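Biliverdin reductase (Synechocystis sp., PDB 5B3T) probably reduces biliverdin to bilirubin with NADPH, the nucleotide being held by a Rossmann-type domain of the Gfo/Idh/MocA family. Local coordinates at residues A[26-31]-A[285-290]; A[40-45]-A[61-66]. All coordinates share one frame; numbering follows the deposited sequence.

From the N terminus the chain runs through strand 14-19 and helix 23-34, whose residues 26-31 form one side of contact 1. It next enters strand 38-44, an outermost strand of the five-stranded parallel sheet, and after helix 48-58 returns to lie beside its end; contact 2, between 40-45 and 61-66, closes this short loop with 15 residues between its segments. Contact 1 closes only at helix 283-300, after 253 intervening residues, so the small loop lies wholly within the large one. Contact 2 thus stays inside the Rossmann fold, whereas contact 1 joins that fold to the C-terminal part of the chain. The two meet where Ala29 CB packs 4.0 Å from Leu40 CD2.

Contact 1: residues A[26-31]-A[285-290]; sequences QRRAEV and GLFRQD. With PO4 (phosphate ion), chain E.
Phe287 overlaps two successive arginines of the facing helix. Its CD2 lies 3.8 Å from Arg27 CB, while its CD1 comes over one face of the Arg28 guanidinium, 3.6 Å from NE. The two planes are 75° apart, which makes this an edge contact of the ring and not a parallel stack. Arg28 starts with CG anti to its carbonyl carbon and bends at chi2; from there the chain runs extended past the ring to Asp290. There OD2 lies almost in the guanidinium plane, 2.9 Å from both NH1 and NH2 of Arg28. NH1 uses the anti lone pair of OD2, whereas NH2 arrives from above the carboxylate plane, and both bonds are somewhat bent. Asp290 OD1 is taken by His129, and Arg28 NH1 also bonds Thr291, so this buried salt bridge has support at both ends. With an alanine at Arg28, Asp290 OD2 would probably lose its charged mate and the CD1 edge of Phe287 its guanidinium neighbour. On the next turn Val31 CG2 packs 3.8 Å from Arg288 CB. Arg288 itself extends outward to hold a phosphate, probably from the crystallisation liquor, through NH1 to O3 (2.9 Å) and NH2 to O4. The axes of 26-31 and 285-290 come within 9.2 Å of each other and cross at -55°; Phe287 also touches Glu104 on strand 100-104, so helix 283-300 packs against the Rossmann fold beside Tyr23 and Ala24, which bind NADP(+), absent from this model.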
loop_
_atom_site.group_PDB
_atom_site.type_symbol
_atom_site.label_atom_id
_atom_site.label_comp_id
_atom_site.label_asym_id
_atom_site.label_seq_id
_atom_site.Cartn_x
_atom_site.Cartn_y
_atom_site.Cartn_z
ATOM N N GLN A 26 -13.345 0.928 1.708
ATOM C CA GLN A 26 -14.509 0.260 2.280
ATOM C C GLN A 26 -14.236 -0.202 3.707
ATOM O O GLN A 26 -15.076 -0.027 4.596
ATOM C CB GLN A 26 -14.924 -0.916 1.393
ATOM C CG GLN A 26 -15.491 -0.491 0.046
ATOM C CD GLN A 26 -15.655 -1.649 -0.922
ATOM O OE1 GLN A 26 -15.962 -2.771 -0.520
ATOM N NE2 GLN A 26 -15.446 -1.381 -2.206
ATOM N N ARG A 27 -13.061 -0.794 3.947
ATOM C CA ARG A 27 -12.713 -1.231 5.296
ATOM C C ARG A 27 -12.649 -0.055 6.262
ATOM O O ARG A 27 -13.138 -0.145 7.393
ATOM C CB ARG A 27 -11.383 -1.983 5.284
ATOM C CG ARG A 27 -11.420 -3.298 4.527
ATOM C CD ARG A 27 -12.559 -4.165 5.023
ATOM N NE ARG A 27 -12.482 -5.529 4.514
ATOM C CZ ARG A 27 -13.501 -6.383 4.524
ATOM N NH1 ARG A 27 -14.676 -5.999 5.003
ATOM N NH2 ARG A 27 -13.351 -7.610 4.044
ATOM N N ARG A 28 -12.041 1.055 5.835
ATOM C CA ARG A 28 -12.002 2.248 6.677
ATOM C C ARG A 28 -13.408 2.773 6.938
ATOM O O ARG A 28 -13.747 3.139 8.070
ATOM C CB ARG A 28 -11.144 3.329 6.017
ATOM C CG ARG A 28 -9.686 2.948 5.805
ATOM C CD ARG A 28 -8.871 3.040 7.080
ATOM N NE ARG A 28 -7.445 2.873 6.809
ATOM C CZ ARG A 28 -6.499 2.882 7.741
ATOM N NH1 ARG A 28 -6.822 3.052 9.016
ATOM N NH2 ARG A 28 -5.227 2.724 7.399
ATOM N N ALA A 29 -14.243 2.816 5.895
ATOM C CA ALA A 29 -15.602 3.323 6.048
ATOM C C ALA A 29 -16.400 2.481 7.035
ATOM O O ALA A 29 -17.177 3.017 7.831
ATOM C CB ALA A 29 -16.306 3.360 4.692
ATOM N N GLU A 30 -16.217 1.159 6.995
ATOM C CA GLU A 30 -16.954 0.284 7.902
ATOM C C GLU A 30 -16.642 0.606 9.360
ATOM O O GLU A 30 -17.550 0.661 10.197
ATOM C CB GLU A 30 -16.642 -1.179 7.588
ATOM C CG GLU A 30 -17.224 -1.667 6.265
ATOM C CD GLU A 30 -16.713 -3.039 5.861
ATOM O OE1 GLU A 30 -15.681 -3.484 6.408
ATOM O OE2 GLU A 30 -17.346 -3.674 4.993
ATOM N N VAL A 31 -15.370 0.844 9.680
ATOM C CA VAL A 31 -14.991 1.088 11.068
ATOM C C VAL A 31 -15.321 2.516 11.487
ATOM O O VAL A 31 -15.748 2.756 12.622
ATOM C CB VAL A 31 -13.500 0.760 11.275
ATOM C CG1 VAL A 31 -13.086 1.040 12.715
ATOM C CG2 VAL A 31 -13.218 -0.693 10.906
ATOM N N GLY A 285 -9.357 -7.159 10.213
ATOM C CA GLY A 285 -8.933 -6.933 11.584
ATOM C C GLY A 285 -7.790 -5.943 11.682
ATOM O O GLY A 285 -7.755 -5.111 12.591
ATOM N N LEU A 286 -6.844 -6.010 10.742
ATOM C CA LEU A 286 -5.707 -5.096 10.772
ATOM C C LEU A 286 -6.128 -3.672 10.431
ATOM O O LEU A 286 -5.616 -2.712 11.019
ATOM C CB LEU A 286 -4.615 -5.578 9.817
ATOM C CG LEU A 286 -3.916 -6.883 10.202
ATOM C CD1 LEU A 286 -3.143 -7.447 9.019
ATOM C CD2 LEU A 286 -2.994 -6.664 11.394
ATOM N N PHE A 287 -7.054 -3.512 9.479
ATOM C CA PHE A 287 -7.576 -2.180 9.185
ATOM C C PHE A 287 -8.320 -1.605 10.382
ATOM O O PHE A 287 -8.212 -0.407 10.671
ATOM C CB PHE A 287 -8.498 -2.221 7.964
ATOM C CG PHE A 287 -7.804 -1.922 6.665
ATOM C CD1 PHE A 287 -7.272 -0.665 6.425
ATOM C CD2 PHE A 287 -7.696 -2.889 5.680
ATOM C CE1 PHE A 287 -6.633 -0.381 5.231
ATOM C CE2 PHE A 287 -7.057 -2.612 4.479
ATOM C CZ PHE A 287 -6.526 -1.357 4.255
ATOM N N ARG A 288 -9.084 -2.442 11.088
ATOM C CA ARG A 288 -9.845 -1.953 12.233
ATOM C C ARG A 288 -8.921 -1.491 13.353
ATOM O O ARG A 288 -9.114 -0.409 13.921
ATOM C CB ARG A 288 -10.803 -3.030 12.739
ATOM C CG ARG A 288 -11.596 -2.582 13.960
ATOM C CD ARG A 288 -12.652 -3.590 14.368
ATOM N NE ARG A 288 -13.417 -3.114 15.516
ATOM C CZ ARG A 288 -14.626 -3.557 15.847
ATOM N NH1 ARG A 288 -15.216 -4.491 15.114
ATOM N NH2 ARG A 288 -15.246 -3.062 16.910
ATOM N N GLN A 289 -7.911 -2.299 13.687
ATOM C CA GLN A 289 -6.968 -1.903 14.729
ATOM C C GLN A 289 -6.258 -0.604 14.365
ATOM O O GLN A 289 -6.061 0.265 15.221
ATOM C CB GLN A 289 -5.949 -3.016 14.975
ATOM C CG GLN A 289 -6.554 -4.319 15.480
ATOM C CD GLN A 289 -7.559 -4.101 16.598
ATOM O OE1 GLN A 289 -8.725 -4.482 16.485
ATOM N NE2 GLN A 289 -7.111 -3.483 17.685
ATOM N N ASP A 290 -5.872 -0.451 13.096
ATOM C CA ASP A 290 -5.201 0.776 12.681
ATOM C C ASP A 290 -6.148 1.969 12.736
ATOM O O ASP A 290 -5.766 3.048 13.202
ATOM C CB ASP A 290 -4.624 0.617 11.279
ATOM C CG ASP A 290 -3.741 1.783 10.883
ATOM O OD1 ASP A 290 -2.570 1.814 11.317
ATOM O OD2 ASP A 290 -4.221 2.671 10.147
HETATM P P PO4 E . -18.671 -4.511 16.988
HETATM O O1 PO4 E . -19.037 -5.653 17.907
HETATM O O2 PO4 E . -19.919 -3.748 16.611
HETATM O O3 PO4 E . -18.019 -5.056 15.740
HETATM O O4 PO4 E . -17.708 -3.587 17.696
#

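Contact 2: residues A[40-45]-A[61-66]; sequences LVSFWG and RPQQSW
Arg61 meets strand 38-44 through its backbone: its carbonyl O lies 3.9 Å from Ser42 CA, while its side chain starts out away from the strand. Pro62 follows and runs alongside the Phe43 side chain in the same direction, its CB 3.7 Å from Phe43 CZ. A chi1 of 83° puts Phe43 CG between the backbone N and the carbonyl carbon, which brings CE1 and CZ alongside the proline. At Gln63 the backbone supplies a direct hydrogen bond between the segments, N to Phe43 O at 2.8 Å; it is nearly straight at the hydrogen (165°) and close to the line of the carbonyl. The same oxygen receives a CA-H...O contact from Pro62. Gln63 CG also packs on Ser42 CB, and its carbonyl O accepts from a water that accepts in turn from Gly45 N. A second water donates to Gln64 O at 2.6 Å and takes a weak bond from Trp44 NE1. Ser65 is the N-cap of helix 66-70, with OG accepting from Ala68 N. Trp66 then closes over Trp44: its backbone N stands over the indole face, 3.3 Å from Trp44 CD1, and its CB makes a CH-pi contact with the five-membered ring. Its own indole presents an edge, led by CD1, to the six-membered ring of Trp44, a T-shaped pair with centroids 5.0 Å apart and planes at 82°. Polar links between the segments therefore run chiefly through backbone and water, whereas side-chain contact is apolar and aromatic; this packing probably holds the loop before helix 66-70 against the end of strand 38-44, which leads to the NADP(+)-binding residues Asn46 and Ser47.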
loop_
_atom_site.group_PDB
_atom_site.type_symbol
_atom_site.label_atom_id
_atom_site.label_comp_id
_atom_site.label_asym_id
_atom_site.label_seq_id
_atom_site.Cartn_x
_atom_site.Cartn_y
_atom_site.Cartn_z
ATOM N N LEU A 40 -18.732 9.350 9.184
ATOM C CA LEU A 40 -18.436 9.441 7.759
ATOM C C LEU A 40 -19.344 10.493 7.130
ATOM O O LEU A 40 -20.573 10.365 7.172
ATOM C CB LEU A 40 -18.621 8.077 7.093
ATOM C CG LEU A 40 -18.500 7.965 5.572
ATOM C CD1 LEU A 40 -17.161 8.494 5.088
ATOM C CD2 LEU A 40 -18.697 6.521 5.127
ATOM N N VAL A 41 -18.746 11.530 6.555
ATOM C CA VAL A 41 -19.492 12.676 6.041
ATOM C C VAL A 41 -19.598 12.650 4.520
ATOM O O VAL A 41 -20.679 12.852 3.967
ATOM C CB VAL A 41 -18.855 13.993 6.533
ATOM C CG1 VAL A 41 -19.457 15.184 5.797
ATOM C CG2 VAL A 41 -19.023 14.135 8.038
ATOM N N SER A 42 -18.489 12.416 3.822
ATOM C CA SER A 42 -18.500 12.456 2.366
ATOM C C SER A 42 -17.478 11.472 1.817
ATOM O O SER A 42 -16.664 10.907 2.552
ATOM C CB SER A 42 -18.221 13.869 1.840
ATOM O OG SER A 42 -16.949 14.328 2.261
ATOM N N PHE A 43 -17.535 11.268 0.504
ATOM C CA PHE A 43 -16.540 10.463 -0.188
ATOM C C PHE A 43 -16.473 10.912 -1.640
ATOM O O PHE A 43 -17.340 11.640 -2.129
ATOM C CB PHE A 43 -16.848 8.964 -0.088
ATOM C CG PHE A 43 -17.834 8.479 -1.109
ATOM C CD1 PHE A 43 -19.194 8.653 -0.912
ATOM C CD2 PHE A 43 -17.405 7.849 -2.266
ATOM C CE1 PHE A 43 -20.106 8.209 -1.850
ATOM C CE2 PHE A 43 -18.313 7.403 -3.209
ATOM C CZ PHE A 43 -19.664 7.583 -3.000
ATOM N N TRP A 44 -15.418 10.469 -2.321
ATOM C CA TRP A 44 -15.232 10.712 -3.744
ATOM C C TRP A 44 -14.747 9.426 -4.395
ATOM O O TRP A 44 -13.906 8.719 -3.834
ATOM C CB TRP A 44 -14.228 11.851 -3.998
ATOM C CG TRP A 44 -13.890 12.086 -5.452
ATOM C CD1 TRP A 44 -14.538 12.918 -6.320
ATOM C CD2 TRP A 44 -12.809 11.501 -6.191
ATOM N NE1 TRP A 44 -13.934 12.878 -7.555
ATOM C CE2 TRP A 44 -12.871 12.016 -7.502
ATOM C CE3 TRP A 44 -11.800 10.586 -5.874
ATOM C CZ2 TRP A 44 -11.963 11.647 -8.494
ATOM C CZ3 TRP A 44 -10.900 10.221 -6.860
ATOM C CH2 TRP A 44 -10.987 10.751 -8.154
ATOM N N GLY A 45 -15.297 9.121 -5.566
ATOM C CA GLY A 45 -14.847 7.988 -6.348
ATOM C C GLY A 45 -14.414 8.425 -7.731
ATOM O O GLY A 45 -14.857 9.468 -8.220
ATOM N N ARG A 61 -23.435 10.848 0.740
ATOM C CA ARG A 61 -23.519 11.340 -0.628
ATOM C C ARG A 61 -22.131 11.658 -1.176
ATOM O O ARG A 61 -21.261 12.123 -0.435
ATOM C CB ARG A 61 -24.392 12.586 -0.701
ATOM C CG ARG A 61 -25.878 12.292 -0.616
ATOM C CD ARG A 61 -26.720 13.541 -0.840
ATOM N NE ARG A 61 -26.539 14.543 0.209
ATOM C CZ ARG A 61 -25.703 15.576 0.132
ATOM N NH1 ARG A 61 -24.961 15.760 -0.952
ATOM N NH2 ARG A 61 -25.613 16.431 1.142
ATOM N N PRO A 62 -21.909 11.417 -2.464
ATOM C CA PRO A 62 -20.587 11.671 -3.046
ATOM C C PRO A 62 -20.352 13.147 -3.331
ATOM O O PRO A 62 -21.272 13.891 -3.685
ATOM C CB PRO A 62 -20.619 10.860 -4.347
ATOM C CG PRO A 62 -22.066 10.834 -4.719
ATOM C CD PRO A 62 -22.821 10.762 -3.420
ATOM N N GLN A 63 -19.102 13.566 -3.160
ATOM C CA GLN A 63 -18.650 14.849 -3.677
ATOM C C GLN A 63 -18.237 14.690 -5.136
ATOM O O GLN A 63 -17.714 13.649 -5.542
ATOM C CB GLN A 63 -17.479 15.386 -2.852
ATOM C CG GLN A 63 -17.863 15.962 -1.495
ATOM C CD GLN A 63 -18.055 17.467 -1.532
ATOM O OE1 GLN A 63 -18.266 18.052 -2.595
ATOM N NE2 GLN A 63 -17.968 18.104 -0.370
ATOM N N GLN A 64 -18.487 15.733 -5.930
ATOM C CA GLN A 64 -18.230 15.636 -7.364
ATOM C C GLN A 64 -16.740 15.675 -7.688
ATOM O O GLN A 64 -16.317 15.115 -8.705
ATOM C CB GLN A 64 -18.974 16.750 -8.107
ATOM C CG GLN A 64 -18.631 18.161 -7.648
ATOM C CD GLN A 64 -17.575 18.813 -8.519
ATOM O OE1 GLN A 64 -17.175 18.265 -9.545
ATOM N NE2 GLN A 64 -17.122 19.998 -8.117
ATOM N N SER A 65 -15.935 16.319 -6.844
ATOM C CA SER A 65 -14.489 16.348 -7.000
ATOM C C SER A 65 -13.837 16.106 -5.647
ATOM O O SER A 65 -14.404 16.443 -4.604
ATOM C CB SER A 65 -14.008 17.687 -7.578
ATOM O OG SER A 65 -14.227 18.747 -6.663
ATOM N N TRP A 66 -12.640 15.512 -5.662
ATOM C CA TRP A 66 -11.925 15.351 -4.400
ATOM C C TRP A 66 -11.413 16.689 -3.880
ATOM O O TRP A 66 -11.285 16.868 -2.664
ATOM C CB TRP A 66 -10.781 14.337 -4.536
ATOM C CG TRP A 66 -9.675 14.677 -5.503
ATOM C CD1 TRP A 66 -9.494 14.160 -6.754
ATOM C CD2 TRP A 66 -8.572 15.566 -5.276
ATOM N NE1 TRP A 66 -8.360 14.686 -7.325
ATOM C CE2 TRP A 66 -7.777 15.552 -6.440
ATOM C CE3 TRP A 66 -8.186 16.380 -4.206
ATOM C CZ2 TRP A 66 -6.621 16.321 -6.564
ATOM C CZ3 TRP A 66 -7.039 17.144 -4.332
ATOM C CH2 TRP A 66 -6.269 17.108 -5.501
HETATM O O HOH W 1 -14.119 15.257 -10.041
HETATM O O HOH W 2 -17.432 11.058 -6.582
#